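Local coordinates for protein arabinosyltransferase C (Mycobacterium tuberculosis, PDB 3PTY) that polymerises arabinose into the arabinan of arabinogalactan, and is represented here by its C-terminal extracellular domain, a lectin-like carbohydrate-binding module, at residues T30-A34 with A272-Q276; P43-M47 with N124-T130; L121-L125 with T325-S329; G258-F264 with C275-F279. All coordinates share one frame; numbering follows the deposited sequence.

Contact 1 (T30-A34 with A272-Q276); sequences TCGLA and AFPCQ
Cys31 and Cys275 are covalently joined through a disulfide whose SG atoms lie 2.1 Å apart, with a left-handed C-S-S-C dihedral of -83°. Both sulfurs are turned beside their own backbone N, anti to the carbonyl carbon, and the Cys31 and Cys275 CB atoms end up 3.7 Å apart. Inward of the disulfide, one water is gripped from three sides. It donates to Cys31 O and Gln276 OE1 and accepts from Cys275 N, so it satisfies polar atoms of both segments. The amide nitrogen of Gln276 turns to Gln254, while its OE1 also lies against the methyl of Ala34. At the far end, Leu33 N donates to Ala272 O at 2.9 Å, nearly along the carbonyl axis and close to straight at hydrogen (164°). Leu33 CB then rests over one face of the Phe273 ring, 3.9 Å above the plane and displaced toward the rim, a CH-pi contact. The branch CD2 of Leu33 comes to 3.6 Å from CZ of Phe273. Ala34 CB adds a contact with Phe273 CD2 at 4.0 Å. Phe273 to Gln276 form a type I turn, Gln276 N bonded to Phe273 O, in which Pro274 CG faces the Cys31-Gly32 peptide. The bound octyl arabinofuranoside touches Pro274, and Leu268 of the second subunit packs on Leu33 and Phe273. The contact thus ties the loop between helix 18-28 and strand 37-40 to the loop between helix 267-270 and strand 277-278, with Gln254 of helix 253-257 against the disulfide.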
loop_
_atom_site.group_PDB
_atom_site.type_symbol
_atom_site.label_atom_id
_atom_site.label_comp_id
_atom_site.label_asym_id
_atom_site.label_seq_id
_atom_site.Cartn_x
_atom_site.Cartn_y
_atom_site.Cartn_z
ATOM N N THR A 30 16.377 7.299 17.017
ATOM C CA THR A 30 15.360 7.269 18.060
ATOM C C THR A 30 13.962 7.132 17.469
ATOM O O THR A 30 13.175 6.283 17.890
ATOM C CB THR A 30 15.404 8.539 18.928
ATOM O OG1 THR A 30 16.742 8.752 19.396
ATOM C CG2 THR A 30 14.464 8.403 20.119
ATOM N N CYS A 31 13.654 7.966 16.485
ATOM C CA CYS A 31 12.327 7.933 15.895
ATOM C C CYS A 31 12.351 7.403 14.461
ATOM O O CYS A 31 11.508 7.753 13.633
ATOM C CB CYS A 31 11.655 9.301 16.023
ATOM S SG CYS A 31 11.211 9.679 17.771
ATOM N N GLY A 32 13.312 6.522 14.197
ATOM C CA GLY A 32 13.387 5.820 12.932
ATOM C C GLY A 32 13.387 6.748 11.733
ATOM O O GLY A 32 14.133 7.723 11.681
ATOM N N LEU A 33 12.541 6.436 10.763
ATOM C CA LEU A 33 12.501 7.178 9.510
ATOM C C LEU A 33 11.942 8.598 9.676
ATOM O O LEU A 33 12.142 9.453 8.818
ATOM C CB LEU A 33 11.668 6.393 8.491
ATOM C CG LEU A 33 11.679 6.840 7.033
ATOM C CD1 LEU A 33 13.103 6.878 6.492
ATOM C CD2 LEU A 33 10.811 5.896 6.222
ATOM N N ALA A 34 11.246 8.855 10.781
ATOM C CA ALA A 34 10.627 10.166 10.995
ATOM C C ALA A 34 11.665 11.289 11.081
ATOM O O ALA A 34 11.346 12.462 10.889
ATOM C CB ALA A 34 9.747 10.154 12.254
ATOM N N ALA A 272 8.772 1.336 10.825
ATOM C CA ALA A 272 9.779 2.351 10.541
ATOM C C ALA A 272 9.488 3.691 11.215
ATOM O O ALA A 272 10.325 4.596 11.185
ATOM C CB ALA A 272 9.906 2.542 9.026
ATOM N N PHE A 273 8.306 3.818 11.818
ATOM C CA PHE A 273 7.888 5.072 12.448
ATOM C C PHE A 273 7.482 4.808 13.894
ATOM O O PHE A 273 6.321 4.989 14.261
ATOM C CB PHE A 273 6.716 5.698 11.677
ATOM C CG PHE A 273 7.088 6.187 10.300
ATOM C CD1 PHE A 273 6.923 5.372 9.191
ATOM C CD2 PHE A 273 7.618 7.454 10.121
ATOM C CE1 PHE A 273 7.276 5.822 7.920
ATOM C CE2 PHE A 273 7.978 7.906 8.863
ATOM C CZ PHE A 273 7.801 7.088 7.758
ATOM N N PRO A 274 8.444 4.379 14.720
ATOM C CA PRO A 274 8.153 3.905 16.077
ATOM C C PRO A 274 7.581 4.990 16.990
ATOM O O PRO A 274 6.904 4.651 17.955
ATOM C CB PRO A 274 9.533 3.462 16.584
ATOM C CG PRO A 274 10.491 4.316 15.797
ATOM C CD PRO A 274 9.885 4.298 14.421
ATOM N N CYS A 275 7.842 6.264 16.698
ATOM C CA CYS A 275 7.387 7.343 17.579
ATOM C C CYS A 275 6.020 7.906 17.193
ATOM O O CYS A 275 5.456 8.718 17.924
ATOM C CB CYS A 275 8.410 8.488 17.640
ATOM S SG CYS A 275 10.057 8.039 18.285
ATOM N N GLN A 276 5.490 7.498 16.042
ATOM C CA GLN A 276 4.166 7.969 15.630
ATOM C C GLN A 276 3.065 7.152 16.292
ATOM O O GLN A 276 3.187 5.942 16.430
ATOM C CB GLN A 276 4.002 7.918 14.108
ATOM C CG GLN A 276 4.473 9.185 13.420
ATOM C CD GLN A 276 5.930 9.456 13.693
ATOM O OE1 GLN A 276 6.795 8.672 13.313
ATOM N NE2 GLN A 276 6.213 10.566 14.364
HETATM O O HOH W 1 8.849 7.573 14.425
#

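Contact 2 (P43-M47 with N124-T130); sequences PNAGM and NLDPART
Pro43, Asn44 and Met47 meet the 124-130 loop in a loop-to-loop packing contact, partly buried near the middle of the domain, where an Asx turn at Asp126 shapes the partner. It joins the loop after strand 37-40 of the mixed sheet to the loop before strand 133-134 of the antiparallel sheet. The apolar half centres on Leu125, whose CD2 branch is touched by two groups: Pro43 CB lies 3.6 Å from Leu125 CD2, and Met47 CE also reaches Leu125 CD2 at 3.6 Å. Met47 gets there because its chain bends at chi2 (-71°), crossing Leu125 at about a right angle. The other half is polar. The Asn44 amide enters between the backbone of Asp126 and the hydroxyl of Thr130, and Asn44 CB lies 3.5 Å above one face of the Arg129 guanidinium, toward its rim. That guanidinium is held in turn by a salt bridge, Arg129 NE to Asp126 OD2 at 3.0 Å, with the oxygen almost exactly in the guanidinium plane. The other carboxylate oxygen, Asp126 OD1, accepts from Ala128 N at 3.0 Å, closing the Asx turn; one aspartate therefore orders both the turn and the arginine that covers Asn44. Asp126 O takes two further bonds from opposite faces of its carbonyl plane: Arg129 N at 2.7 Å, and Thr130 OG1, likewise at 2.7 Å.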
loop_
_atom_site.group_PDB
_atom_site.type_symbol
_atom_site.label_atom_id
_atom_site.label_comp_id
_atom_site.label_asym_id
_atom_site.label_seq_id
_atom_site.Cartn_x
_atom_site.Cartn_y
_atom_site.Cartn_z
ATOM N N PRO A 43 4.641 24.974 0.641
ATOM C CA PRO A 43 5.448 25.134 -0.571
ATOM C C PRO A 43 5.478 26.588 -1.051
ATOM O O PRO A 43 6.439 27.006 -1.681
ATOM C CB PRO A 43 4.730 24.233 -1.588
ATOM C CG PRO A 43 3.335 24.063 -1.022
ATOM C CD PRO A 43 3.574 23.978 0.456
ATOM N N ASN A 44 4.454 27.369 -0.737
ATOM C CA ASN A 44 4.471 28.755 -1.184
ATOM C C ASN A 44 5.511 29.629 -0.489
ATOM O O ASN A 44 5.995 30.601 -1.065
ATOM C CB ASN A 44 3.077 29.362 -1.121
ATOM C CG ASN A 44 2.260 29.006 -2.347
ATOM O OD1 ASN A 44 2.521 29.478 -3.474
ATOM N ND2 ASN A 44 1.295 28.146 -2.148
ATOM N N ALA A 45 5.873 29.260 0.734
ATOM C CA ALA A 45 6.891 29.991 1.479
ATOM C C ALA A 45 8.262 29.890 0.812
ATOM O O ALA A 45 9.113 30.750 1.016
ATOM C CB ALA A 45 6.960 29.491 2.926
ATOM N N GLY A 46 8.481 28.851 0.007
ATOM C CA GLY A 46 9.785 28.657 -0.614
ATOM C C GLY A 46 9.919 29.193 -2.035
ATOM O O GLY A 46 11.009 29.178 -2.615
ATOM N N MET A 47 8.812 29.660 -2.603
ATOM C CA MET A 47 8.803 30.154 -3.981
ATOM C C MET A 47 9.855 31.247 -4.193
ATOM O O MET A 47 10.003 32.148 -3.368
ATOM C CB MET A 47 7.417 30.700 -4.340
ATOM C CG MET A 47 6.331 29.639 -4.482
ATOM S SD MET A 47 6.565 28.645 -5.967
ATOM C CE MET A 47 5.325 27.367 -5.717
ATOM N N ASN A 124 -0.958 21.485 -1.045
ATOM C CA ASN A 124 -1.434 22.729 -0.448
ATOM C C ASN A 124 -0.839 23.991 -1.067
ATOM O O ASN A 124 -0.766 25.034 -0.417
ATOM C CB ASN A 124 -1.235 22.714 1.068
ATOM C CG ASN A 124 -2.296 21.884 1.778
ATOM O OD1 ASN A 124 -3.494 22.035 1.524
ATOM N ND2 ASN A 124 -1.862 21.004 2.659
ATOM N N LEU A 125 -0.406 23.897 -2.324
ATOM C CA LEU A 125 -0.072 25.100 -3.090
ATOM C C LEU A 125 -1.285 26.026 -3.124
ATOM O O LEU A 125 -2.406 25.588 -3.373
ATOM C CB LEU A 125 0.336 24.735 -4.522
ATOM C CG LEU A 125 1.712 24.078 -4.669
ATOM C CD1 LEU A 125 1.811 23.315 -5.989
ATOM C CD2 LEU A 125 2.829 25.118 -4.551
ATOM N N ASP A 126 -1.054 27.310 -2.884
ATOM C CA ASP A 126 -2.135 28.288 -2.839
ATOM C C ASP A 126 -2.411 28.829 -4.244
ATOM O O ASP A 126 -1.585 29.538 -4.810
ATOM C CB ASP A 126 -1.742 29.418 -1.885
ATOM C CG ASP A 126 -2.791 30.518 -1.793
ATOM O OD1 ASP A 126 -3.875 30.391 -2.402
ATOM O OD2 ASP A 126 -2.518 31.513 -1.093
ATOM N N PRO A 127 -3.578 28.499 -4.812
ATOM C CA PRO A 127 -3.892 28.933 -6.185
ATOM C C PRO A 127 -3.795 30.447 -6.354
ATOM O O PRO A 127 -3.457 30.926 -7.441
ATOM C CB PRO A 127 -5.344 28.487 -6.380
ATOM C CG PRO A 127 -5.572 27.426 -5.345
ATOM C CD PRO A 127 -4.703 27.789 -4.178
ATOM N N ALA A 128 -4.083 31.194 -5.295
ATOM C CA ALA A 128 -4.014 32.653 -5.366
ATOM C C ALA A 128 -2.572 33.134 -5.478
ATOM O O ALA A 128 -2.324 34.297 -5.789
ATOM C CB ALA A 128 -4.714 33.299 -4.159
ATOM N N ARG A 129 -1.621 32.232 -5.242
ATOM C CA ARG A 129 -0.200 32.580 -5.322
ATOM C C ARG A 129 0.591 31.654 -6.242
ATOM O O ARG A 129 1.820 31.699 -6.266
ATOM C CB ARG A 129 0.441 32.567 -3.928
ATOM C CG ARG A 129 0.065 33.776 -3.055
ATOM C CD ARG A 129 0.798 33.727 -1.721
ATOM N NE ARG A 129 0.264 32.667 -0.878
ATOM C CZ ARG A 129 0.912 32.121 0.148
ATOM N NH1 ARG A 129 2.133 32.527 0.467
ATOM N NH2 ARG A 129 0.331 31.164 0.855
ATOM N N THR A 130 -0.104 30.817 -6.999
ATOM C CA THR A 130 0.578 29.805 -7.798
ATOM C C THR A 130 0.031 29.724 -9.211
ATOM O O THR A 130 -0.959 29.043 -9.453
ATOM C CB THR A 130 0.452 28.414 -7.154
ATOM O OG1 THR A 130 0.764 28.507 -5.757
ATOM C CG2 THR A 130 1.411 27.432 -7.824
#

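Contact 3 (L121-L125 with T325-S329); sequences LPYNL and TTVAS
Tyr123, the second residue of a type I' turn from Pro122 to Leu125, packs against strand 322-331 of the mixed sheet, its CA only 4.6 Å from that of Val327. The turn itself is closed by a bond from Leu125 N to Pro122 O. Along the strand, Thr325 comes first: its methyl CG2 meets the end of Asn124, ND2 at 3.9 Å, the two side chains crossing at about a right angle. Thr326 follows and does more. Its carbonyl oxygen lies at the edge of the Tyr123 ring, 3.4 Å from CD2 and near the ring plane, and Tyr123 CA also points a C-H at Thr326 O. A water accepts a hydrogen bond from Tyr123 N and donates one to the same oxygen. With CG2 anti to the backbone N (OG1 at chi1 -59°), Thr326 places that methyl 4.0 Å from Tyr123 CE2, while its hydroxyl bonds to Gln343 in the adjoining strand. Val327 aims its side chain away, toward Val39 of strand 37-40, and offers mainly backbone to the ring. Ala328 then sets CB 4.1 Å from Tyr123 CG. Pro122 CB covers one ring face of Tyr123, and the tyrosine sits between the mixed sheet and Thr168 and Asn210, on strands 164-171 and 209-214 of the antiparallel sheet. A second water completes the backbone link: it donates to Tyr123 O at 2.8 Å and accepts from Ala328 N at 2.9 Å.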
loop_
_atom_site.group_PDB
_atom_site.type_symbol
_atom_site.label_atom_id
_atom_site.label_comp_id
_atom_site.label_asym_id
_atom_site.label_seq_id
_atom_site.Cartn_x
_atom_site.Cartn_y
_atom_site.Cartn_z
ATOM N N LEU A 121 -4.695 22.169 -7.298
ATOM C CA LEU A 121 -3.251 22.063 -7.077
ATOM C C LEU A 121 -2.929 21.136 -5.914
ATOM O O LEU A 121 -3.663 21.100 -4.939
ATOM C CB LEU A 121 -2.664 23.443 -6.781
ATOM C CG LEU A 121 -2.868 24.503 -7.867
ATOM C CD1 LEU A 121 -2.143 25.789 -7.496
ATOM C CD2 LEU A 121 -2.397 23.973 -9.205
ATOM N N PRO A 122 -1.806 20.405 -6.003
ATOM C CA PRO A 122 -1.398 19.494 -4.929
ATOM C C PRO A 122 -0.607 20.196 -3.831
ATOM O O PRO A 122 -0.316 21.387 -3.949
ATOM C CB PRO A 122 -0.482 18.521 -5.668
ATOM C CG PRO A 122 0.261 19.441 -6.637
ATOM C CD PRO A 122 -0.824 20.422 -7.107
ATOM N N TYR A 123 -0.276 19.454 -2.776
ATOM C CA TYR A 123 0.697 19.881 -1.767
ATOM C C TYR A 123 0.326 21.158 -1.037
ATOM O O TYR A 123 1.190 21.828 -0.468
ATOM C CB TYR A 123 2.087 20.029 -2.391
ATOM C CG TYR A 123 2.532 18.806 -3.160
ATOM C CD1 TYR A 123 3.027 18.916 -4.453
ATOM C CD2 TYR A 123 2.444 17.538 -2.595
ATOM C CE1 TYR A 123 3.425 17.806 -5.162
ATOM C CE2 TYR A 123 2.846 16.416 -3.297
ATOM C CZ TYR A 123 3.335 16.557 -4.576
ATOM O OH TYR A 123 3.739 15.450 -5.279
ATOM N N ASN A 124 -0.958 21.485 -1.045
ATOM C CA ASN A 124 -1.434 22.729 -0.448
ATOM C C ASN A 124 -0.839 23.991 -1.067
ATOM O O ASN A 124 -0.766 25.034 -0.417
ATOM C CB ASN A 124 -1.235 22.714 1.068
ATOM C CG ASN A 124 -2.296 21.884 1.778
ATOM O OD1 ASN A 124 -3.494 22.035 1.524
ATOM N ND2 ASN A 124 -1.862 21.004 2.659
ATOM N N LEU A 125 -0.406 23.897 -2.324
ATOM C CA LEU A 125 -0.072 25.100 -3.090
ATOM C C LEU A 125 -1.285 26.026 -3.124
ATOM O O LEU A 125 -2.406 25.588 -3.373
ATOM C CB LEU A 125 0.336 24.735 -4.522
ATOM C CG LEU A 125 1.712 24.078 -4.669
ATOM C CD1 LEU A 125 1.811 23.315 -5.989
ATOM C CD2 LEU A 125 2.829 25.118 -4.551
ATOM N N THR A 325 -4.834 14.892 2.022
ATOM C CA THR A 325 -4.000 15.737 1.171
ATOM C C THR A 325 -2.522 15.401 1.340
ATOM O O THR A 325 -1.948 15.622 2.402
ATOM C CB THR A 325 -4.191 17.222 1.516
ATOM O OG1 THR A 325 -5.584 17.544 1.458
ATOM C CG2 THR A 325 -3.425 18.101 0.541
ATOM N N THR A 326 -1.905 14.865 0.293
ATOM C CA THR A 326 -0.482 14.571 0.339
ATOM C C THR A 326 0.310 15.862 0.511
ATOM O O THR A 326 0.094 16.833 -0.206
ATOM C CB THR A 326 -0.029 13.842 -0.934
ATOM O OG1 THR A 326 -0.769 12.623 -1.058
ATOM C CG2 THR A 326 1.462 13.517 -0.879
ATOM N N VAL A 327 1.219 15.884 1.477
ATOM C CA VAL A 327 2.066 17.051 1.654
ATOM C C VAL A 327 3.424 16.771 1.018
ATOM O O VAL A 327 3.864 15.620 0.946
ATOM C CB VAL A 327 2.231 17.422 3.137
ATOM C CG1 VAL A 327 0.865 17.724 3.762
ATOM C CG2 VAL A 327 2.912 16.300 3.888
ATOM N N ALA A 328 4.081 17.813 0.529
ATOM C CA ALA A 328 5.364 17.619 -0.132
ATOM C C ALA A 328 6.381 17.110 0.884
ATOM O O ALA A 328 6.453 17.615 1.998
ATOM C CB ALA A 328 5.838 18.927 -0.757
ATOM N N SER A 329 7.167 16.106 0.514
ATOM C CA SER A 329 8.207 15.624 1.413
ATOM C C SER A 329 9.387 15.046 0.635
ATOM O O SER A 329 9.246 14.684 -0.534
ATOM C CB SER A 329 7.644 14.568 2.369
ATOM O OG SER A 329 7.363 13.369 1.666
HETATM O O HOH W 2 2.844 20.330 1.166
HETATM O O HOH W 3 -1.242 16.877 -2.667
#

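Contact 4 (G258-F264 with C275-F279); sequences GAADPVF and CQRPF. With AFO (octyl alpha-D-arabinofuranoside), chain B.
Val263 and its neighbours pair in parallel with 277-279, and this end of the contact is tightly bonded. Val263 N donates to Arg277 O at 2.7 Å (156° at hydrogen), while Val263 O accepts from Phe279 N at 2.8 Å, the donor standing well above the carbonyl plane. One residue thus bonds to both flanks of Pro278, as in a parallel pair. Beyond it, Phe279 CD2 sits over one face of the Phe264 ring, 3.6 Å above it. The two ring planes meet obliquely at 44°, and Pro262 CB comes to the Phe279 edge. CG anti to the backbone N (chi1 178°) carries the Phe279 ring to Phe264. Toward Gly258 the backbones stay close, but waters take over much of the strand pairing. One water donates to Gly258 O and Asp261 O and accepts from Arg277 N; another joins Ala259 O to Cys275 O. The direct bond there is Gln276 NE2 to Gly258 O at 3.0 Å; NE2 also bonds Gln254. Arg277, extended from CG to NE, passes Ala260 O (3.2 Å from Arg277 CD) toward a salt bridge with Glu287. Pro278 CG lies 3.8 Å from C5 of the bound octyl arabinofuranoside. These strands and helix 267-270 form a beta-alpha-beta unit: 277-278 is an outermost strand of the mixed sheet within the chain, 291-294 borders 262-264 on its other edge, and Val257 of helix 253-257 packs on Val263.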
loop_
_atom_site.group_PDB
_atom_site.type_symbol
_atom_site.label_atom_id
_atom_site.label_comp_id
_atom_site.label_asym_id
_atom_site.label_seq_id
_atom_site.Cartn_x
_atom_site.Cartn_y
_atom_site.Cartn_z
ATOM N N GLY A 258 4.863 14.685 15.081
ATOM C CA GLY A 258 4.988 14.478 16.513
ATOM C C GLY A 258 4.548 13.092 16.945
ATOM O O GLY A 258 4.360 12.201 16.118
ATOM N N ALA A 259 4.374 12.918 18.251
ATOM C CA ALA A 259 4.042 11.616 18.823
ATOM C C ALA A 259 2.613 11.552 19.354
ATOM O O ALA A 259 2.196 10.529 19.899
ATOM C CB ALA A 259 5.035 11.259 19.928
ATOM N N ALA A 260 1.861 12.638 19.183
ATOM C CA ALA A 260 0.500 12.726 19.711
ATOM C C ALA A 260 -0.608 12.637 18.652
ATOM O O ALA A 260 -1.624 11.987 18.887
ATOM C CB ALA A 260 0.336 14.006 20.543
ATOM N N ASP A 261 -0.433 13.299 17.505
ATOM C CA ASP A 261 -1.424 13.235 16.428
ATOM C C ASP A 261 -1.583 11.775 16.000
ATOM O O ASP A 261 -0.588 11.103 15.757
ATOM C CB ASP A 261 -0.959 14.037 15.202
ATOM C CG ASP A 261 -0.976 15.548 15.421
ATOM O OD1 ASP A 261 -1.408 16.004 16.497
ATOM O OD2 ASP A 261 -0.538 16.278 14.498
ATOM N N PRO A 262 -2.828 11.281 15.894
ATOM C CA PRO A 262 -2.987 9.886 15.464
ATOM C C PRO A 262 -2.726 9.760 13.964
ATOM O O PRO A 262 -3.137 10.620 13.194
ATOM C CB PRO A 262 -4.457 9.574 15.788
ATOM C CG PRO A 262 -4.904 10.684 16.731
ATOM C CD PRO A 262 -4.110 11.883 16.303
ATOM N N VAL A 263 -2.023 8.705 13.570
ATOM C CA VAL A 263 -1.627 8.510 12.180
ATOM C C VAL A 263 -2.205 7.200 11.656
ATOM O O VAL A 263 -2.007 6.153 12.262
ATOM C CB VAL A 263 -0.089 8.438 12.055
ATOM C CG1 VAL A 263 0.335 8.320 10.585
ATOM C CG2 VAL A 263 0.574 9.650 12.716
ATOM N N PHE A 264 -2.937 7.263 10.547
ATOM C CA PHE A 264 -3.353 6.067 9.837
ATOM C C PHE A 264 -2.131 5.459 9.168
ATOM O O PHE A 264 -1.537 6.086 8.292
ATOM C CB PHE A 264 -4.327 6.437 8.716
ATOM C CG PHE A 264 -5.744 6.042 8.970
ATOM C CD1 PHE A 264 -6.734 7.006 9.077
ATOM C CD2 PHE A 264 -6.098 4.711 9.073
ATOM C CE1 PHE A 264 -8.048 6.649 9.301
ATOM C CE2 PHE A 264 -7.410 4.345 9.298
ATOM C CZ PHE A 264 -8.386 5.315 9.413
ATOM N N CYS A 275 7.842 6.264 16.698
ATOM C CA CYS A 275 7.387 7.343 17.579
ATOM C C CYS A 275 6.020 7.906 17.193
ATOM O O CYS A 275 5.456 8.718 17.924
ATOM C CB CYS A 275 8.410 8.488 17.640
ATOM S SG CYS A 275 10.057 8.039 18.285
ATOM N N GLN A 276 5.490 7.498 16.042
ATOM C CA GLN A 276 4.166 7.969 15.630
ATOM C C GLN A 276 3.065 7.152 16.292
ATOM O O GLN A 276 3.187 5.942 16.430
ATOM C CB GLN A 276 4.002 7.918 14.108
ATOM C CG GLN A 276 4.473 9.185 13.420
ATOM C CD GLN A 276 5.930 9.456 13.693
ATOM O OE1 GLN A 276 6.795 8.672 13.313
ATOM N NE2 GLN A 276 6.213 10.566 14.364
ATOM N N ARG A 277 1.988 7.823 16.681
ATOM C CA ARG A 277 0.848 7.170 17.320
ATOM C C ARG A 277 -0.063 6.547 16.272
ATOM O O ARG A 277 -0.690 7.258 15.487
ATOM C CB ARG A 277 0.067 8.201 18.141
ATOM C CG ARG A 277 -1.208 7.691 18.823
ATOM C CD ARG A 277 -1.925 8.876 19.493
ATOM N NE ARG A 277 -3.218 8.530 20.079
ATOM C CZ ARG A 277 -3.385 8.132 21.338
ATOM N NH1 ARG A 277 -2.334 8.001 22.142
ATOM N NH2 ARG A 277 -4.599 7.850 21.792
ATOM N N PRO A 278 -0.156 5.209 16.257
ATOM C CA PRO A 278 -0.974 4.552 15.235
ATOM C C PRO A 278 -2.449 4.713 15.552
ATOM O O PRO A 278 -2.859 4.494 16.689
ATOM C CB PRO A 278 -0.574 3.069 15.348
ATOM C CG PRO A 278 0.636 3.042 16.249
ATOM C CD PRO A 278 0.504 4.236 17.141
ATOM N N PHE A 279 -3.235 5.102 14.559
ATOM C CA PHE A 279 -4.665 5.234 14.747
ATOM C C PHE A 279 -5.265 3.845 14.920
ATOM O O PHE A 279 -4.982 2.939 14.131
ATOM C CB PHE A 279 -5.308 5.939 13.553
ATOM C CG PHE A 279 -6.798 6.059 13.665
ATOM C CD1 PHE A 279 -7.368 7.006 14.504
ATOM C CD2 PHE A 279 -7.630 5.204 12.964
ATOM C CE1 PHE A 279 -8.746 7.113 14.626
ATOM C CE2 PHE A 279 -9.007 5.305 13.082
ATOM C CZ PHE A 279 -9.564 6.264 13.915
HETATM C C1 AFO B . 2.642 -1.318 15.440
HETATM O O1 AFO B . 2.793 -2.539 16.168
HETATM C C2 AFO B . 3.851 -1.203 14.519
HETATM O O2 AFO B . 3.480 -0.835 13.183
HETATM C C3 AFO B . 4.758 -0.164 15.148
HETATM O O3 AFO B . 6.004 -0.782 15.449
HETATM C C4 AFO B . 4.071 0.236 16.446
HETATM O O4 AFO B . 2.711 -0.211 16.345
HETATM C C5 AFO B . 4.146 1.735 16.731
HETATM O O5 AFO B . 3.926 1.966 18.131
HETATM C "C1'" AFO B . 1.783 -2.757 17.150
HETATM C "C2'" AFO B . 2.238 -3.924 18.018
HETATM C "C3'" AFO B . 1.077 -4.601 18.743
HETATM C "C4'" AFO B . 1.631 -5.580 19.772
HETATM C "C5'" AFO B . 3.048 -6.017 19.416
HETATM C "C6'" AFO B . 3.088 -7.036 18.280
HETATM C "C7'" AFO B . 4.521 -7.269 17.810
HETATM C "C8'" AFO B . 4.585 -8.346 16.750
HETATM O O HOH W 4 1.933 10.555 16.127
HETATM O O HOH W 5 3.290 7.926 20.090
#

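Contacts 1 and 4 form one cluster, with centres 10 Å apart and Cys275 and Gln276 in common; contacts 2 and 3 form another, also 10 Å apart, sharing Asn124 and Leu125. Between the clusters, contacts 1 and 2 are 29 Å apart centre to centre, and contacts 3 and 4 are 20 Å apart although both reach the mixed seven-strand sheet. Along the chain, contact 2 is nested inside the loop closed by contact 1, contact 1 and contact 3 alternate, and contact 4 lies inside the loop of contact 3. Contacts 1, 2 and 3 thereby interlock chain-distant pieces of this carbohydrate-binding domain, contact 4 is local, and the first cluster borders the arabinofuranoside.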